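Local coordinates for protein amidohydrolase 2 (Bifidobacterium longum subsp. infantis, PDB 6UVZ) that is probably a hydrolase of the metal-dependent amidohydrolase superfamily, built as a TIM barrel, whose substrate is not established, at residues Asn186-Val191 and Pro211-Tyr216; Pro134-Asn139 and Ile160-Gly165; His14-Asp19 and His34-Asp39. All blocks are in the same frame, centred on the assembly; numbering follows the deposited sequence.

Interaction 1. Residues Asn186-Val191 and Pro211-Tyr216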
loop_
_atom_site.group_PDB
_atom_site.type_symbol
_atom_site.label_atom_id
_atom_site.label_comp_id
_atom_site.label_asym_id
_atom_site.label_seq_id
_atom_site.Cartn_x
_atom_site.Cartn_y
_atom_site.Cartn_z
ATOM N N ASN A 186 3.893 -11.975 -9.365
ATOM C CA ASN A 186 4.411 -11.013 -8.398
ATOM C C ASN A 186 3.376 -9.955 -8.032
ATOM O O ASN A 186 3.726 -8.808 -7.743
ATOM C CB ASN A 186 5.686 -10.354 -8.923
ATOM C CG ASN A 186 6.775 -11.362 -9.231
ATOM O OD1 ASN A 186 7.437 -11.872 -8.327
ATOM N ND2 ASN A 186 6.969 -11.652 -10.512
ATOM N N SER A 187 2.098 -10.325 -8.034
ATOM C CA SER A 187 1.035 -9.411 -7.644
ATOM C C SER A 187 0.691 -9.605 -6.174
ATOM O O SER A 187 0.742 -10.721 -5.651
ATOM C CB SER A 187 -0.209 -9.628 -8.507
ATOM O OG SER A 187 -0.709 -10.946 -8.357
ATOM N N TYR A 188 0.354 -8.504 -5.507
ATOM C CA TYR A 188 -0.030 -8.526 -4.104
ATOM C C TYR A 188 -1.169 -7.541 -3.895
ATOM O O TYR A 188 -1.290 -6.550 -4.620
ATOM C CB TYR A 188 1.146 -8.171 -3.183
ATOM C CG TYR A 188 2.290 -9.162 -3.228
ATOM C CD1 TYR A 188 2.373 -10.199 -2.308
ATOM C CD2 TYR A 188 3.288 -9.056 -4.188
ATOM C CE1 TYR A 188 3.417 -11.104 -2.343
ATOM C CE2 TYR A 188 4.335 -9.958 -4.233
ATOM C CZ TYR A 188 4.394 -10.979 -3.308
ATOM O OH TYR A 188 5.435 -11.878 -3.347
ATOM N N ILE A 189 -2.004 -7.817 -2.898
ATOM C CA ILE A 189 -3.166 -6.990 -2.605
ATOM C C ILE A 189 -3.231 -6.736 -1.104
ATOM O O ILE A 189 -2.976 -7.635 -0.296
ATOM C CB ILE A 189 -4.469 -7.642 -3.122
ATOM C CG1 ILE A 189 -5.668 -6.723 -2.881
ATOM C CG2 ILE A 189 -4.680 -9.014 -2.495
ATOM C CD1 ILE A 189 -6.923 -7.161 -3.601
ATOM N N LYS A 190 -3.556 -5.501 -0.735
ATOM C CA LYS A 190 -3.656 -5.092 0.658
ATOM C C LYS A 190 -5.109 -5.105 1.106
ATOM O O LYS A 190 -6.008 -4.745 0.340
ATOM C CB LYS A 190 -3.068 -3.694 0.858
ATOM C CG LYS A 190 -1.576 -3.608 0.624
ATOM C CD LYS A 190 -1.097 -2.173 0.719
ATOM C CE LYS A 190 0.416 -2.111 0.734
ATOM N NZ LYS A 190 0.926 -0.722 0.585
ATOM N N VAL A 191 -5.335 -5.513 2.350
ATOM C CA VAL A 191 -6.673 -5.539 2.935
ATOM C C VAL A 191 -6.787 -4.300 3.818
ATOM O O VAL A 191 -6.538 -4.344 5.026
ATOM C CB VAL A 191 -6.937 -6.828 3.709
ATOM C CG1 VAL A 191 -8.386 -6.877 4.169
ATOM C CG2 VAL A 191 -6.609 -8.031 2.849
ATOM N N PRO A 211 -3.388 -17.357 0.141
ATOM C CA PRO A 211 -2.800 -16.892 1.403
ATOM C C PRO A 211 -1.370 -16.391 1.282
ATOM O O PRO A 211 -0.826 -15.889 2.272
ATOM C CB PRO A 211 -2.865 -18.149 2.281
ATOM C CG PRO A 211 -2.725 -19.271 1.308
ATOM C CD PRO A 211 -3.444 -18.828 0.061
ATOM N N LYS A 212 -0.746 -16.510 0.111
ATOM C CA LYS A 212 0.643 -16.111 -0.073
ATOM C C LYS A 212 0.799 -14.737 -0.709
ATOM O O LYS A 212 1.924 -14.228 -0.771
ATOM C CB LYS A 212 1.383 -17.146 -0.929
ATOM C CG LYS A 212 1.567 -18.495 -0.257
ATOM C CD LYS A 212 2.443 -18.376 0.979
ATOM C CE LYS A 212 2.648 -19.727 1.643
ATOM N NZ LYS A 212 3.516 -19.623 2.848
ATOM N N LYS A 213 -0.284 -14.126 -1.180
ATOM C CA LYS A 213 -0.223 -12.855 -1.893
ATOM C C LYS A 213 -1.224 -11.863 -1.316
ATOM O O LYS A 213 -1.854 -11.089 -2.042
ATOM C CB LYS A 213 -0.451 -13.067 -3.389
ATOM C CG LYS A 213 0.627 -13.922 -4.048
ATOM C CD LYS A 213 0.129 -14.611 -5.311
ATOM C CE LYS A 213 -0.093 -13.625 -6.443
ATOM N NZ LYS A 213 -0.512 -14.305 -7.699
ATOM N N VAL A 214 -1.380 -11.872 0.006
ATOM C CA VAL A 214 -2.258 -10.948 0.714
ATOM C C VAL A 214 -1.462 -10.311 1.844
ATOM O O VAL A 214 -0.873 -11.018 2.669
ATOM C CB VAL A 214 -3.514 -11.654 1.261
ATOM C CG1 VAL A 214 -4.321 -10.704 2.122
ATOM C CG2 VAL A 214 -4.367 -12.183 0.118
ATOM N N LEU A 215 -1.447 -8.981 1.883
ATOM C CA LEU A 215 -0.637 -8.225 2.827
ATOM C C LEU A 215 -1.523 -7.553 3.866
ATOM O O LEU A 215 -2.584 -7.016 3.536
ATOM C CB LEU A 215 0.194 -7.161 2.103
ATOM C CG LEU A 215 1.010 -7.602 0.887
ATOM C CD1 LEU A 215 1.521 -6.391 0.126
ATOM C CD2 LEU A 215 2.163 -8.488 1.312
ATOM N N TYR A 216 -1.081 -7.576 5.122
ATOM C CA TYR A 216 -1.748 -6.805 6.163
ATOM C C TYR A 216 -1.412 -5.330 6.002
ATOM O O TYR A 216 -0.241 -4.960 5.860
ATOM C CB TYR A 216 -1.342 -7.278 7.558
ATOM C CG TYR A 216 -1.624 -6.241 8.622
ATOM C CD1 TYR A 216 -2.921 -5.994 9.054
ATOM C CD2 TYR A 216 -0.596 -5.492 9.181
ATOM C CE1 TYR A 216 -3.185 -5.038 10.018
ATOM C CE2 TYR A 216 -0.850 -4.533 10.144
ATOM C CZ TYR A 216 -2.145 -4.311 10.560
ATOM O OH TYR A 216 -2.398 -3.359 11.519
#

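Interaction 2. Residues Pro134-Asn139 and Ile160-Gly165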
loop_
_atom_site.group_PDB
_atom_site.type_symbol
_atom_site.label_atom_id
_atom_site.label_comp_id
_atom_site.label_asym_id
_atom_site.label_seq_id
_atom_site.Cartn_x
_atom_site.Cartn_y
_atom_site.Cartn_z
ATOM N N PRO A 134 9.360 -2.231 -6.562
ATOM C CA PRO A 134 7.936 -2.559 -6.675
ATOM C C PRO A 134 7.110 -1.317 -6.974
ATOM O O PRO A 134 7.502 -0.186 -6.677
ATOM C CB PRO A 134 7.586 -3.137 -5.297
ATOM C CG PRO A 134 8.905 -3.488 -4.671
ATOM C CD PRO A 134 9.879 -2.489 -5.210
ATOM N N PHE A 135 5.946 -1.544 -7.575
ATOM C CA PHE A 135 5.014 -0.472 -7.893
ATOM C C PHE A 135 3.785 -0.566 -6.999
ATOM O O PHE A 135 3.243 -1.654 -6.781
ATOM C CB PHE A 135 4.589 -0.512 -9.362
ATOM C CG PHE A 135 3.617 0.571 -9.734
ATOM C CD1 PHE A 135 4.047 1.877 -9.898
ATOM C CD2 PHE A 135 2.275 0.286 -9.913
ATOM C CE1 PHE A 135 3.157 2.878 -10.237
ATOM C CE2 PHE A 135 1.379 1.284 -10.253
ATOM C CZ PHE A 135 1.822 2.580 -10.414
ATOM N N GLU A 136 3.349 0.584 -6.492
ATOM C CA GLU A 136 2.186 0.680 -5.618
ATOM C C GLU A 136 1.008 1.170 -6.453
ATOM O O GLU A 136 1.001 2.314 -6.917
ATOM C CB GLU A 136 2.471 1.620 -4.450
ATOM C CG GLU A 136 1.802 1.235 -3.148
ATOM C CD GLU A 136 2.574 0.177 -2.387
ATOM O OE1 GLU A 136 3.816 0.143 -2.509
ATOM O OE2 GLU A 136 1.939 -0.621 -1.670
ATOM N N LEU A 137 0.013 0.305 -6.646
ATOM C CA LEU A 137 -1.124 0.594 -7.514
ATOM C C LEU A 137 -2.303 1.065 -6.669
ATOM O O LEU A 137 -2.893 0.280 -5.921
ATOM C CB LEU A 137 -1.502 -0.634 -8.340
ATOM C CG LEU A 137 -2.756 -0.489 -9.205
ATOM C CD1 LEU A 137 -2.628 0.702 -10.138
ATOM C CD2 LEU A 137 -3.022 -1.758 -9.997
ATOM N N CYS A 138 -2.647 2.345 -6.799
ATOM C CA CYS A 138 -3.827 2.924 -6.162
ATOM C C CYS A 138 -4.623 3.645 -7.240
ATOM O O CYS A 138 -4.200 4.699 -7.728
ATOM C CB CYS A 138 -3.440 3.879 -5.032
ATOM S SG CYS A 138 -4.846 4.604 -4.156
ATOM N N ASN A 139 -5.772 3.082 -7.612
ATOM C CA ASN A 139 -6.524 3.585 -8.755
ATOM C C ASN A 139 -8.000 3.777 -8.434
ATOM O O ASN A 139 -8.402 3.746 -7.266
ATOM C CB ASN A 139 -6.375 2.630 -9.939
ATOM C CG ASN A 139 -6.932 1.251 -9.644
ATOM O OD1 ASN A 139 -6.944 0.806 -8.495
ATOM N ND2 ASN A 139 -7.402 0.566 -10.681
ATOM N N ILE A 160 1.649 -4.022 -6.116
ATOM C CA ILE A 160 0.896 -4.146 -4.874
ATOM C C ILE A 160 -0.410 -3.386 -5.056
ATOM O O ILE A 160 -0.404 -2.159 -5.224
ATOM C CB ILE A 160 1.677 -3.623 -3.661
ATOM C CG1 ILE A 160 2.900 -4.499 -3.381
ATOM C CG2 ILE A 160 0.777 -3.582 -2.444
ATOM C CD1 ILE A 160 4.163 -4.051 -4.084
ATOM N N ILE A 161 -1.527 -4.108 -5.028
ATOM C CA ILE A 161 -2.846 -3.506 -5.196
ATOM C C ILE A 161 -3.236 -2.855 -3.873
ATOM O O ILE A 161 -3.414 -3.539 -2.862
ATOM C CB ILE A 161 -3.886 -4.542 -5.634
ATOM C CG1 ILE A 161 -3.323 -5.455 -6.723
ATOM C CG2 ILE A 161 -5.140 -3.850 -6.136
ATOM C CD1 ILE A 161 -2.924 -4.739 -7.988
ATOM N N ASP A 162 -3.371 -1.532 -3.874
ATOM C CA ASP A 162 -3.683 -0.798 -2.654
ATOM C C ASP A 162 -5.176 -0.856 -2.357
ATOM O O ASP A 162 -6.006 -0.661 -3.251
ATOM C CB ASP A 162 -3.240 0.661 -2.771
ATOM C CG ASP A 162 -1.738 0.821 -2.726
ATOM O OD1 ASP A 162 -1.031 -0.204 -2.616
ATOM O OD2 ASP A 162 -1.263 1.974 -2.797
ATOM N N HIS A 163 -5.507 -1.135 -1.095
ATOM C CA HIS A 163 -6.862 -0.962 -0.569
ATOM C C HIS A 163 -7.877 -1.830 -1.308
ATOM O O HIS A 163 -8.965 -1.373 -1.667
ATOM C CB HIS A 163 -7.276 0.512 -0.609
ATOM C CG HIS A 163 -6.343 1.424 0.128
ATOM N ND1 HIS A 163 -5.290 0.959 0.887
ATOM C CD2 HIS A 163 -6.305 2.774 0.220
ATOM C CE1 HIS A 163 -4.644 1.983 1.414
ATOM N NE2 HIS A 163 -5.239 3.096 1.026
ATOM N N LEU A 164 -7.517 -3.096 -1.536
ATOM C CA LEU A 164 -8.400 -4.072 -2.178
ATOM C C LEU A 164 -8.857 -3.609 -3.560
ATOM O O LEU A 164 -9.953 -3.953 -4.010
ATOM C CB LEU A 164 -9.609 -4.392 -1.293
ATOM C CG LEU A 164 -9.306 -5.050 0.054
ATOM C CD1 LEU A 164 -10.518 -4.985 0.970
ATOM C CD2 LEU A 164 -8.859 -6.491 -0.141
ATOM N N GLY A 165 -8.025 -2.823 -4.239
ATOM C CA GLY A 165 -8.336 -2.338 -5.567
ATOM C C GLY A 165 -9.317 -1.190 -5.630
ATOM O O GLY A 165 -9.649 -0.747 -6.739
#

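Interaction 3. Residues His14-Asp19 and His34-Asp39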
loop_
_atom_site.group_PDB
_atom_site.type_symbol
_atom_site.label_atom_id
_atom_site.label_comp_id
_atom_site.label_asym_id
_atom_site.label_seq_id
_atom_site.Cartn_x
_atom_site.Cartn_y
_atom_site.Cartn_z
ATOM N N HIS A 14 1.206 5.968 6.821
ATOM C CA HIS A 14 1.589 7.325 6.461
ATOM C C HIS A 14 2.000 8.103 7.702
ATOM O O HIS A 14 1.540 7.823 8.813
ATOM C CB HIS A 14 0.446 8.074 5.760
ATOM C CG HIS A 14 -0.132 7.348 4.585
ATOM N ND1 HIS A 14 0.498 7.294 3.361
ATOM C CD2 HIS A 14 -1.288 6.659 4.444
ATOM C CE1 HIS A 14 -0.242 6.595 2.517
ATOM N NE2 HIS A 14 -1.332 6.200 3.150
ATOM N N ILE A 15 2.874 9.088 7.495
ATOM C CA ILE A 15 3.215 10.080 8.507
ATOM C C ILE A 15 3.336 11.430 7.813
ATOM O O ILE A 15 3.753 11.515 6.654
ATOM C CB ILE A 15 4.523 9.748 9.265
ATOM C CG1 ILE A 15 5.685 9.561 8.287
ATOM C CG2 ILE A 15 4.346 8.522 10.151
ATOM C CD1 ILE A 15 7.023 9.363 8.962
ATOM N N TRP A 16 2.963 12.490 8.526
ATOM C CA TRP A 16 3.085 13.833 7.977
ATOM C C TRP A 16 3.058 14.852 9.106
ATOM O O TRP A 16 2.672 14.548 10.238
ATOM C CB TRP A 16 1.979 14.136 6.957
ATOM C CG TRP A 16 0.583 14.031 7.498
ATOM C CD1 TRP A 16 -0.038 14.902 8.348
ATOM C CD2 TRP A 16 -0.375 13.008 7.204
ATOM N NE1 TRP A 16 -1.317 14.476 8.610
ATOM C CE2 TRP A 16 -1.549 13.316 7.919
ATOM C CE3 TRP A 16 -0.352 11.857 6.410
ATOM C CZ2 TRP A 16 -2.689 12.517 7.864
ATOM C CZ3 TRP A 16 -1.485 11.065 6.356
ATOM C CH2 TRP A 16 -2.637 11.398 7.078
ATOM N N ASP A 17 3.478 16.067 8.773
ATOM C CA ASP A 17 3.453 17.202 9.694
ATOM C C ASP A 17 2.802 18.369 8.967
ATOM O O ASP A 17 3.393 18.899 8.003
ATOM C CB ASP A 17 4.861 17.560 10.164
ATOM C CG ASP A 17 4.866 18.619 11.251
ATOM O OD1 ASP A 17 3.778 18.981 11.744
ATOM O OD2 ASP A 17 5.965 19.091 11.612
ATOM N N PRO A 18 1.604 18.801 9.377
ATOM C CA PRO A 18 0.894 19.844 8.617
ATOM C C PRO A 18 1.576 21.203 8.634
ATOM O O PRO A 18 1.221 22.057 7.811
ATOM C CB PRO A 18 -0.477 19.903 9.303
ATOM C CG PRO A 18 -0.227 19.396 10.685
ATOM C CD PRO A 18 0.836 18.346 10.547
ATOM N N ASP A 19 2.533 21.436 9.532
ATOM C CA ASP A 19 3.247 22.707 9.560
ATOM C C ASP A 19 4.421 22.723 8.588
ATOM O O ASP A 19 4.539 23.638 7.768
ATOM C CB ASP A 19 3.733 23.011 10.980
ATOM C CG ASP A 19 2.596 23.322 11.932
ATOM O OD1 ASP A 19 2.036 22.375 12.525
ATOM O OD2 ASP A 19 2.258 24.515 12.084
ATOM N N HIS A 34 -3.135 17.011 12.040
ATOM C CA HIS A 34 -2.247 16.893 13.186
ATOM C C HIS A 34 -0.930 16.284 12.730
ATOM O O HIS A 34 -0.814 15.756 11.621
ATOM C CB HIS A 34 -2.869 16.040 14.300
ATOM C CG HIS A 34 -4.229 16.498 14.726
ATOM N ND1 HIS A 34 -4.425 17.591 15.541
ATOM C CD2 HIS A 34 -5.461 16.007 14.454
ATOM C CE1 HIS A 34 -5.719 17.756 15.751
ATOM N NE2 HIS A 34 -6.370 16.808 15.102
ATOM N N ARG A 35 0.070 16.361 13.603
ATOM C CA ARG A 35 1.369 15.762 13.327
ATOM C C ARG A 35 1.342 14.289 13.716
ATOM O O ARG A 35 1.028 13.947 14.862
ATOM C CB ARG A 35 2.472 16.500 14.084
ATOM C CG ARG A 35 3.824 15.811 14.021
ATOM C CD ARG A 35 4.890 16.604 14.760
ATOM N NE ARG A 35 6.130 15.843 14.898
ATOM C CZ ARG A 35 7.092 15.808 13.983
ATOM N NH1 ARG A 35 6.963 16.491 12.853
ATOM N NH2 ARG A 35 8.185 15.087 14.195
ATOM N N TYR A 36 1.665 13.418 12.764
ATOM C CA TYR A 36 1.716 11.980 12.986
ATOM C C TYR A 36 3.142 11.495 12.774
ATOM O O TYR A 36 3.746 11.772 11.732
ATOM C CB TYR A 36 0.760 11.238 12.048
ATOM C CG TYR A 36 -0.700 11.559 12.272
ATOM C CD1 TYR A 36 -1.324 12.578 11.565
ATOM C CD2 TYR A 36 -1.456 10.839 13.189
ATOM C CE1 TYR A 36 -2.660 12.874 11.765
ATOM C CE2 TYR A 36 -2.792 11.127 13.396
ATOM C CZ TYR A 36 -3.389 12.145 12.681
ATOM O OH TYR A 36 -4.718 12.435 12.885
ATOM N N THR A 37 3.674 10.776 13.757
ATOM C CA THR A 37 5.024 10.240 13.699
ATOM C C THR A 37 4.980 8.718 13.740
ATOM O O THR A 37 3.956 8.108 14.057
ATOM C CB THR A 37 5.886 10.775 14.850
ATOM O OG1 THR A 37 5.337 10.345 16.103
ATOM C CG2 THR A 37 5.934 12.296 14.817
ATOM N N VAL A 38 6.120 8.107 13.412
ATOM C CA VAL A 38 6.220 6.652 13.455
ATOM C C VAL A 38 6.097 6.147 14.888
ATOM O O VAL A 38 5.619 5.029 15.122
ATOM C CB VAL A 38 7.536 6.196 12.793
ATOM C CG1 VAL A 38 8.738 6.784 13.519
ATOM C CG2 VAL A 38 7.620 4.677 12.742
ATOM N N ASP A 39 6.502 6.958 15.870
ATOM C CA ASP A 39 6.355 6.563 17.266
ATOM C C ASP A 39 4.890 6.470 17.673
ATOM O O ASP A 39 4.536 5.640 18.519
ATOM C CB ASP A 39 7.094 7.548 18.173
ATOM C CG ASP A 39 8.594 7.538 17.943
ATOM O OD1 ASP A 39 9.069 6.710 17.138
ATOM O OD2 ASP A 39 9.296 8.360 18.569
#

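Interaction 1. Residues Asn186-Val191 and Pro211-Tyr216
I189 and L215 share the one strong bond between these two parallel strands: L215 N donates to I189 O at 3.0 Å, nearly straight at 170°. The bonds before and after it are weak, with I189 N to K213 O and V191 N to L215 O each at 3.4 Å; the axes of strands 187-191 and 214-216 are 39° apart. Side-chain polar ends find their partners mostly beyond the pair. K213 curls its carbon chain round S187 O, bending at chi3 (70°), and NZ donates to the carbonyls of L184 and A182; S187 OG is bonded to L181 O. K190 runs extended to a salt bridge with E136 and a bond to S11 O, so its buried ammonium has both a charged and a neutral acceptor. K212 pairs with D245, while N250 ND2 serves the carbonyls of P211 and V214. Apolar contacts lie on both faces. On the side of K190 and L215, L215 CD1 meets Y188 CB at 3.8 Å, and the Y188 ring brings CD1 to 3.7 Å from K213 CA. On the other, I189 CG2 lies beside V214 CG2 at 4.1 Å, both side chains pointing the same way, and V191 CG2 slants over V214 CG1 at 3.6 Å. Strand 187-191 continues the sheet into strand 159-161 through backbone bonds of Y188 and K190, helix 199-209 covers I189 and V191, helix 244-254 packs on Y188, V214 and L215, and Y216 bonds to S11 of strand 7-13.

Interaction 2. Residues Pro134-Asn139 and Ile160-Gly165
F135 and L137 are stitched in parallel to I160 and D162 by three backbone bonds, I160 N to F135 O at 2.9 Å, L137 N to I160 O at 2.9 Å and D162 N to L137 O at 2.8 Å, the first and third almost along the C=O axis. E136 and I160 project from one face of this ladder, L137 and I161 from the other. The chain of E136 bends at CG (chi2 82°), which turns its carboxylate over the second strand: OE2 lies 3.3 Å from I160 CG2 and 3.1 Å from D162 OD1. These two oxygens are both acceptors, and the carboxylates, their planes 35° apart, would be expected to repel each other. The ammonium of K190 at E136 OE2 probably offsets this, and K190 and R103 form long, weak ion pairs with D162; Y255 OH also bonds to E136 OE2. D162 points toward the first strand, its OD2 3.7 Å from C138 CB. At the start of the strands, P134 CB touches I160 CD1 at 3.7 Å. On the opposite face from E136, L137 and I161 lie side by side, CD2 meeting CD1 at 3.6 Å, and L137 continues onto M147 and F151 of helix 144-153. After D162 the chain curls tightly through H163, L164 and G165, all at positive phi, and G165 N bonds back to D162 O. The two strands with helix 144-153 between them make a beta-alpha-beta crossover, the repeating step of a TIM barrel. E136 and D162, with I160 beside them, face the barrel interior, and H163, whose ring packs edge-to-face with H12, stands at the C-terminal mouth where amidohydrolases usually place their active site.

Interaction 3. Residues His14-Asp19 and His34-Asp39
W16 and Y36 meet through both backbone and rings. Of the backbone bonds, Y36 N to W16 O at 2.9 Å is sound, whereas the return bond from W16 N to Y36 O, at 3.4 Å, is weak. R35 CA adds a CA-H...O contact to W16 O at 3.6 Å. The aromatic contact is an offset edge-to-face stack: the CD1 edge of Y36 comes over one face of the indole near its rim, with the centre of the Y36 ring 5.2 Å from that of the five-membered ring of W16 and the planes 73° apart. W16 CG sits between its backbone N and carbonyl carbon (chi1 59°), a torsion that folds the indole alongside Y36, and NE1 donates to L32 O. W25 meets the indole edge-to-face, as W220 does Y36. Were W16 replaced by an alanine, the Y36 edge would probably lose its aromatic face and L32 O its indole donor. All this lies in the first strand-to-helix loop of the TIM barrel, which leaves strand 7-13 just past H12 and H14, the HxH pair characteristic of amidohydrolases, and leads into helix 38-47. T37 is the N-cap of that helix, its side chain capping a backbone N of the first turn while its own N bonds to D40 OD2, as in a capping box. The charged contact is a salt bridge from R35 NH1 to D17 OD2 at 3.0 Å, a weak bond in geometry; the carboxylate meets the guanidinium at its edge, with planes 77° apart. In van der Waals contact with the backbone, I15 CG2 rests against T37 C at 3.6 Å and P18 CG lies 3.8 Å from H34 C.

Interactions 1 and 2 are successive stretches of one barrel wall, with centres about 10 Å apart, joined where strands 159-161 and 187-191 are neighbours. Besides its charged end, K190 of interaction 1 brings CE to 3.5 Å from I160 CG2 of interaction 2. Interaction 3 belongs to the loop over strand 7-13: its centre is about 22 Å from that of interaction 2 and 26 Å from that of interaction 1, with nearest atoms about 5 Å and 8 Å away, and it touches neither. The ring of H12 meets those of both H14, in interaction 3, and H163, in interaction 2, at the probable active-site mouth. All three contacts follow in series along the chain, interaction 3 first.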